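Local coordinates for protein N-hydroxyarylamine O-acetyltransferase (Bacillus cereus, PDB 4DMO) that acetylates arylamines, as an active N-acetyltransferase with a non-canonical catalytic triad, and probably also O-acetylates N-hydroxyarylamines, at residues A[8-11]-A[12-16]; A[30-33]-A[34-38]. All coordinates share one frame; numbering follows the deposited sequence.

Contact 1: residues A[8-11]-A[12-16]; sequences KQFF and ARLHI
F10 meets L14, and F11 meets I16, in a local contact along the last turns of helix 5-14 and round its C-terminal end, near the start of the chain. The first pair is the tighter: CE2 of F10 lies 3.3 Å from CD2 of L14, while CD1 of L14 stands 4.1 Å above the F10 ring plane, displaced toward the rim. F10 reaches along the helix because its CG is anti to the backbone N (chi1 -167°). The F11 ring is met differently, at its edge and in plane, by CG1 of I16, 3.7 Å from CD2 of F11. F81 stacks on F10 and meets F11 edge-to-face, so both rings are anchored on helix 71-84. R13 sends its guanidinium away from this turn to the backbone oxygens of I62 and R67, among others. In the backbone, L14 N donates to F10 O at 3.0 Å, an ordinary helical bond. Beyond it H15 takes a positive phi of 58°; its N bonds to A12 O at 3.1 Å, and I16 N returns to F11 O at 3.3 Å, nearly straight at 165°. The positive phi at H15 with these two backward bonds, and the apolar F11-I16 pair across them, is a Schellman motif ending the helix.

Contact 2: residues A[30-33]-A[34-38]; sequences IMYA and MAQTV
Y32 and Q36 cross one turn apart on the outer side of helix 27-37, whereas A33 and T37 are drawn together at its C-terminal end by a shared polar grip. The grip is close: OG1 of T37 donates to A33 O at 2.9 Å, approaching from above the carbonyl plane, 35° out of it. The threonine hydroxyl sits between its backbone N and carbonyl carbon (chi1 57°), which turns it back onto the preceding turn. A33 O also receives weak bonds from T37 N (3.1 Å) and Q36 N, so three donors converge on one oxygen. A threonine hydroxyl folded back onto the carbonyl four residues earlier is a familiar feature of helices, and here it sits in the final turn: M34 O accepts from both T37 N and V38 N, the latter at 2.9 Å, before V38 leaves helical geometry. A33 and M34 are buried, A33 against L14, M34 against L74 and M78 of helix 71-84. On the looser side Y32 is exposed. CG of Q36 comes to 3.6 Å from CE2 of Y32, and the bend at chi2 lays the amide across the phenol, its plane 23° from the ring's, with NE2 of Q36 3.8 Å from CZ of Y32. That amide nitrogen also makes a weak bond to T223 O on strand 218-223.

Both contacts lie at the C-terminal ends of successive helices, 5-14 and 27-37, which pack on each other. Contact 1 is partly buried, its centre about 17 Å from the centre of the chain; contact 2, its centre about 10 Å from the chain's centre, is mostly buried. The two touch directly: CD2 of L14 is 3.3 Å from I30 O, CG2 of I16 is 3.7 Å from CB of A33, and NH2 of R13 probably bonds to T37 O at 3.0 Å. Contact 1 relies on aromatic-aliphatic packing facing helix 71-84, which contact 2 shares through I30 and M34. Contact 1 ends its helix with backbone bonds and an apolar pair; contact 2 adds a polar side chain and reaches strand 218-223.

Contact 1: residues A[8-11]-A[12-16]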
ATOM      1  N   LYS A   8     -15.877   3.827  10.982  1.00 32.04           N
ATOM      2  CA  LYS A   8     -16.976   4.394  10.212  1.00 39.89           C
ATOM      3  C   LYS A   8     -16.450   5.171   8.991  1.00 27.33           C
ATOM      4  O   LYS A   8     -16.943   4.997   7.878  1.00 26.37           O
ATOM      5  CB  LYS A   8     -17.823   5.309  11.101  1.00 39.99           C
ATOM      6  CG  LYS A   8     -19.087   5.802  10.440  1.00 46.50           C
ATOM      7  CD  LYS A   8     -19.843   6.816  11.307  1.00 53.27           C
ATOM      8  CE  LYS A   8     -21.055   7.430  10.576  1.00 51.63           C
ATOM      9  NZ  LYS A   8     -21.659   8.569  11.345  1.00 67.19           N
ATOM     10  N   GLN A   9     -15.442   6.009   9.212  1.00 23.37           N
ATOM     11  CA  GLN A   9     -14.827   6.779   8.135  1.00 21.45           C
ATOM     12  C   GLN A   9     -14.169   5.869   7.115  1.00 25.00           C
ATOM     13  O   GLN A   9     -14.127   6.184   5.924  1.00 23.14           O
ATOM     14  CB  GLN A   9     -13.814   7.747   8.703  1.00 28.98           C
ATOM     15  CG  GLN A   9     -14.381   8.637   9.785  1.00 38.05           C
ATOM     16  CD  GLN A   9     -14.446  10.069   9.356  1.00 49.16           C
ATOM     17  OE1 GLN A   9     -14.753  10.376   8.192  1.00 51.20           O
ATOM     18  NE2 GLN A   9     -14.148  10.972  10.289  1.00 49.23           N
ATOM     19  N   PHE A  10     -13.657   4.739   7.589  1.00 24.86           N
ATOM     20  CA  PHE A  10     -13.021   3.758   6.735  1.00 24.54           C
ATOM     21  C   PHE A  10     -14.031   3.090   5.807  1.00 23.26           C
ATOM     22  O   PHE A  10     -13.814   3.037   4.610  1.00 21.10           O
ATOM     23  CB  PHE A  10     -12.277   2.731   7.594  1.00 25.15           C
ATOM     24  CG  PHE A  10     -11.338   1.849   6.819  1.00 23.15           C
ATOM     25  CD1 PHE A  10      -9.996   2.172   6.692  1.00 25.37           C
ATOM     26  CD2 PHE A  10     -11.791   0.685   6.236  1.00 27.05           C
ATOM     27  CE1 PHE A  10      -9.132   1.353   5.982  1.00 23.21           C
ATOM     28  CE2 PHE A  10     -10.930  -0.132   5.522  1.00 25.87           C
ATOM     29  CZ  PHE A  10      -9.600   0.219   5.385  1.00 21.27           C
ATOM     30  N   PHE A  11     -15.131   2.570   6.341  1.00 30.23           N
ATOM     31  CA  PHE A  11     -16.151   1.985   5.473  1.00 27.28           C
ATOM     32  C   PHE A  11     -16.622   3.053   4.461  1.00 27.24           C
ATOM     33  O   PHE A  11     -16.790   2.781   3.266  1.00 24.75           O
ATOM     34  CB  PHE A  11     -17.354   1.479   6.281  1.00 30.44           C
ATOM     35  CG  PHE A  11     -17.062   0.274   7.156  1.00 37.00           C
ATOM     36  CD1 PHE A  11     -17.177   0.361   8.532  1.00 34.94           C
ATOM     37  CD2 PHE A  11     -16.694  -0.941   6.607  1.00 32.29           C
ATOM     38  CE1 PHE A  11     -16.928  -0.747   9.346  1.00 36.97           C
ATOM     39  CE2 PHE A  11     -16.447  -2.031   7.414  1.00 36.65           C
ATOM     40  CZ  PHE A  11     -16.558  -1.925   8.788  1.00 31.23           C
ATOM     41  N   ALA A  12     -16.817   4.274   4.946  1.00 22.14           N
ATOM     42  CA  ALA A  12     -17.262   5.367   4.090  1.00 28.71           C
ATOM     43  C   ALA A  12     -16.269   5.613   2.944  1.00 24.24           C
ATOM     44  O   ALA A  12     -16.656   5.731   1.773  1.00 28.01           O
ATOM     45  CB  ALA A  12     -17.449   6.660   4.939  1.00 21.88           C
ATOM     46  N   ARG A  13     -14.989   5.697   3.292  1.00 20.59           N
ATOM     47  CA  ARG A  13     -13.935   5.892   2.303  1.00 23.10           C
ATOM     48  C   ARG A  13     -13.975   4.784   1.241  1.00 20.46           C
ATOM     49  O   ARG A  13     -13.871   5.055   0.034  1.00 21.92           O
ATOM     50  CB  ARG A  13     -12.569   5.961   2.998  1.00 22.52           C
ATOM     51  CG  ARG A  13     -11.420   6.267   2.061  1.00 22.94           C
ATOM     52  CD  ARG A  13     -11.503   7.701   1.512  1.00 23.78           C
ATOM     53  NE  ARG A  13     -10.242   8.070   0.901  1.00 15.81           N
ATOM     54  CZ  ARG A  13      -9.934   7.962  -0.384  1.00 14.24           C
ATOM     55  NH1 ARG A  13      -8.714   8.318  -0.792  1.00 19.82           N
ATOM     56  NH2 ARG A  13     -10.803   7.500  -1.260  1.00 17.65           N
ATOM     57  N   LEU A  14     -14.161   3.544   1.675  1.00 20.02           N
ATOM     58  CA  LEU A  14     -14.137   2.413   0.742  1.00 19.41           C
ATOM     59  C   LEU A  14     -15.435   2.207  -0.006  1.00 27.34           C
ATOM     60  O   LEU A  14     -15.496   1.388  -0.934  1.00 24.87           O
ATOM     61  CB  LEU A  14     -13.768   1.112   1.468  1.00 22.93           C
ATOM     62  CG  LEU A  14     -12.275   0.751   1.506  1.00 21.12           C
ATOM     63  CD1 LEU A  14     -11.443   1.924   1.999  1.00 22.24           C
ATOM     64  CD2 LEU A  14     -12.041  -0.471   2.386  1.00 15.56           C
ATOM     65  N   HIS A  15     -16.473   2.946   0.384  1.00 30.14           N
ATOM     66  CA  HIS A  15     -17.810   2.771  -0.213  1.00 30.04           C
ATOM     67  C   HIS A  15     -18.348   1.357  -0.075  1.00 25.56           C
ATOM     68  O   HIS A  15     -18.928   0.802  -1.019  1.00 36.72           O
ATOM     69  CB  HIS A  15     -17.806   3.141  -1.693  1.00 28.08           C
ATOM     70  CG  HIS A  15     -17.314   4.525  -1.961  1.00 34.17           C
ATOM     71  ND1 HIS A  15     -17.732   5.617  -1.231  1.00 38.12           N
ATOM     72  CD2 HIS A  15     -16.434   5.001  -2.873  1.00 29.80           C
ATOM     73  CE1 HIS A  15     -17.134   6.704  -1.686  1.00 28.83           C
ATOM     74  NE2 HIS A  15     -16.351   6.356  -2.690  1.00 28.81           N
ATOM     75  N   ILE A  16     -18.156   0.777   1.101  1.00 23.58           N
ATOM     76  CA  ILE A  16     -18.710  -0.541   1.414  1.00 34.36           C
ATOM     77  C   ILE A  16     -19.599  -0.471   2.667  1.00 28.39           C
ATOM     78  O   ILE A  16     -19.542   0.488   3.447  1.00 25.07           O
ATOM     79  CB  ILE A  16     -17.606  -1.575   1.678  1.00 24.05           C
ATOM     80  CG1 ILE A  16     -16.827  -1.185   2.932  1.00 26.76           C
ATOM     81  CG2 ILE A  16     -16.719  -1.693   0.459  1.00 31.79           C
ATOM     82  CD1 ILE A  16     -15.664  -2.095   3.239  1.00 40.04           C
TER

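Contact 2: residues A[30-33]-A[34-38]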
ATOM      1  N   ILE A  30     -12.502  -6.120   1.475  1.00 23.27           N
ATOM      2  CA  ILE A  30     -12.157  -4.813   1.968  1.00 18.97           C
ATOM      3  C   ILE A  30     -10.872  -4.333   1.282  1.00 22.70           C
ATOM      4  O   ILE A  30     -10.772  -3.166   0.914  1.00 17.66           O
ATOM      5  CB  ILE A  30     -11.951  -4.846   3.476  1.00 21.14           C
ATOM      6  CG1 ILE A  30     -13.281  -5.135   4.156  1.00 23.42           C
ATOM      7  CG2 ILE A  30     -11.405  -3.524   3.988  1.00 21.83           C
ATOM      8  CD1 ILE A  30     -13.148  -5.364   5.628  1.00 26.68           C
ATOM      9  N   MET A  31      -9.912  -5.247   1.085  1.00 22.54           N
ATOM     10  CA  MET A  31      -8.643  -4.912   0.459  1.00 16.70           C
ATOM     11  C   MET A  31      -8.856  -4.502  -0.961  1.00 18.23           C
ATOM     12  O   MET A  31      -8.212  -3.568  -1.454  1.00 20.41           O
ATOM     13  CB  MET A  31      -7.669  -6.100   0.526  1.00 18.19           C
ATOM     14  CG  MET A  31      -7.155  -6.343   1.927  1.00 15.98           C
ATOM     15  SD  MET A  31      -6.289  -7.898   2.157  1.00 20.87           S
ATOM     16  CE  MET A  31      -4.713  -7.514   1.381  1.00 19.29           C
ATOM     17  N   TYR A  32      -9.749  -5.211  -1.631  1.00 19.80           N
ATOM     18  CA  TYR A  32     -10.081  -4.907  -3.002  1.00 16.97           C
ATOM     19  C   TYR A  32     -10.692  -3.510  -3.079  1.00 22.00           C
ATOM     20  O   TYR A  32     -10.267  -2.671  -3.888  1.00 18.75           O
ATOM     21  CB  TYR A  32     -11.051  -5.968  -3.547  1.00 25.60           C
ATOM     22  CG  TYR A  32     -11.473  -5.673  -4.950  1.00 21.87           C
ATOM     23  CD1 TYR A  32     -10.767  -6.172  -6.038  1.00 18.10           C
ATOM     24  CD2 TYR A  32     -12.580  -4.884  -5.194  1.00 17.53           C
ATOM     25  CE1 TYR A  32     -11.156  -5.878  -7.328  1.00 20.01           C
ATOM     26  CE2 TYR A  32     -12.971  -4.599  -6.470  1.00 22.64           C
ATOM     27  CZ  TYR A  32     -12.252  -5.079  -7.531  1.00 18.22           C
ATOM     28  OH  TYR A  32     -12.672  -4.740  -8.787  1.00 32.25           O
ATOM     29  N   ALA A  33     -11.656  -3.250  -2.193  1.00 19.03           N
ATOM     30  CA  ALA A  33     -12.280  -1.941  -2.115  1.00 19.89           C
ATOM     31  C   ALA A  33     -11.236  -0.857  -1.809  1.00 15.86           C
ATOM     32  O   ALA A  33     -11.274   0.217  -2.398  1.00 17.93           O
ATOM     33  CB  ALA A  33     -13.401  -1.933  -1.057  1.00 17.89           C
ATOM     34  N   MET A  34     -10.314  -1.124  -0.888  1.00 12.37           N
ATOM     35  CA  MET A  34      -9.275  -0.147  -0.594  1.00 14.61           C
ATOM     36  C   MET A  34      -8.456   0.144  -1.838  1.00 15.33           C
ATOM     37  O   MET A  34      -8.122   1.292  -2.070  1.00 15.42           O
ATOM     38  CB  MET A  34      -8.362  -0.582   0.534  1.00 10.58           C
ATOM     39  CG  MET A  34      -7.383   0.506   0.905  1.00 17.49           C
ATOM     40  SD  MET A  34      -6.584   0.197   2.455  1.00 14.73           S
ATOM     41  CE  MET A  34      -5.400   1.516   2.547  1.00 16.53           C
ATOM     42  N   ALA A  35      -8.164  -0.867  -2.660  1.00 14.24           N
ATOM     43  CA  ALA A  35      -7.347  -0.628  -3.845  1.00 12.11           C
ATOM     44  C   ALA A  35      -8.091   0.188  -4.846  1.00 13.94           C
ATOM     45  O   ALA A  35      -7.472   0.916  -5.603  1.00 13.11           O
ATOM     46  CB  ALA A  35      -6.922  -1.911  -4.487  1.00 12.65           C
ATOM     47  N   GLN A  36      -9.421   0.030  -4.892  1.00 16.42           N
ATOM     48  CA  GLN A  36     -10.228   0.763  -5.871  1.00 18.30           C
ATOM     49  C   GLN A  36     -10.389   2.242  -5.494  1.00 19.43           C
ATOM     50  O   GLN A  36     -10.608   3.097  -6.359  1.00 15.50           O
ATOM     51  CB  GLN A  36     -11.598   0.073  -6.075  1.00 20.06           C
ATOM     52  CG  GLN A  36     -11.510  -1.327  -6.737  1.00 17.07           C
ATOM     53  CD  GLN A  36     -10.811  -1.310  -8.122  1.00 20.51           C
ATOM     54  OE1 GLN A  36     -11.132  -0.516  -8.991  1.00 22.51           O
ATOM     55  NE2 GLN A  36      -9.883  -2.226  -8.317  1.00 21.55           N
ATOM     56  N   THR A  37     -10.225   2.555  -4.209  1.00 17.42           N
ATOM     57  CA  THR A  37     -10.560   3.888  -3.720  1.00 13.48           C
ATOM     58  C   THR A  37      -9.381   4.722  -3.212  1.00 15.42           C
ATOM     59  O   THR A  37      -9.389   5.922  -3.375  1.00 12.89           O
ATOM     60  CB  THR A  37     -11.689   3.844  -2.599  1.00 19.97           C
ATOM     61  OG1 THR A  37     -11.295   3.001  -1.497  1.00 16.08           O
ATOM     62  CG2 THR A  37     -13.057   3.390  -3.168  1.00 16.13           C
ATOM     63  N   VAL A  38      -8.398   4.090  -2.585  1.00 13.36           N
ATOM     64  CA  VAL A  38      -7.265   4.794  -2.030  1.00 11.34           C
ATOM     65  C   VAL A  38      -6.051   4.586  -2.885  1.00 14.85           C
ATOM     66  O   VAL A  38      -5.544   3.479  -3.006  1.00 15.94           O
ATOM     67  CB  VAL A  38      -6.925   4.315  -0.626  1.00 11.91           C
ATOM     68  CG1 VAL A  38      -5.909   5.233  -0.006  1.00 12.60           C
ATOM     69  CG2 VAL A  38      -8.181   4.249   0.226  1.00 13.80           C
TER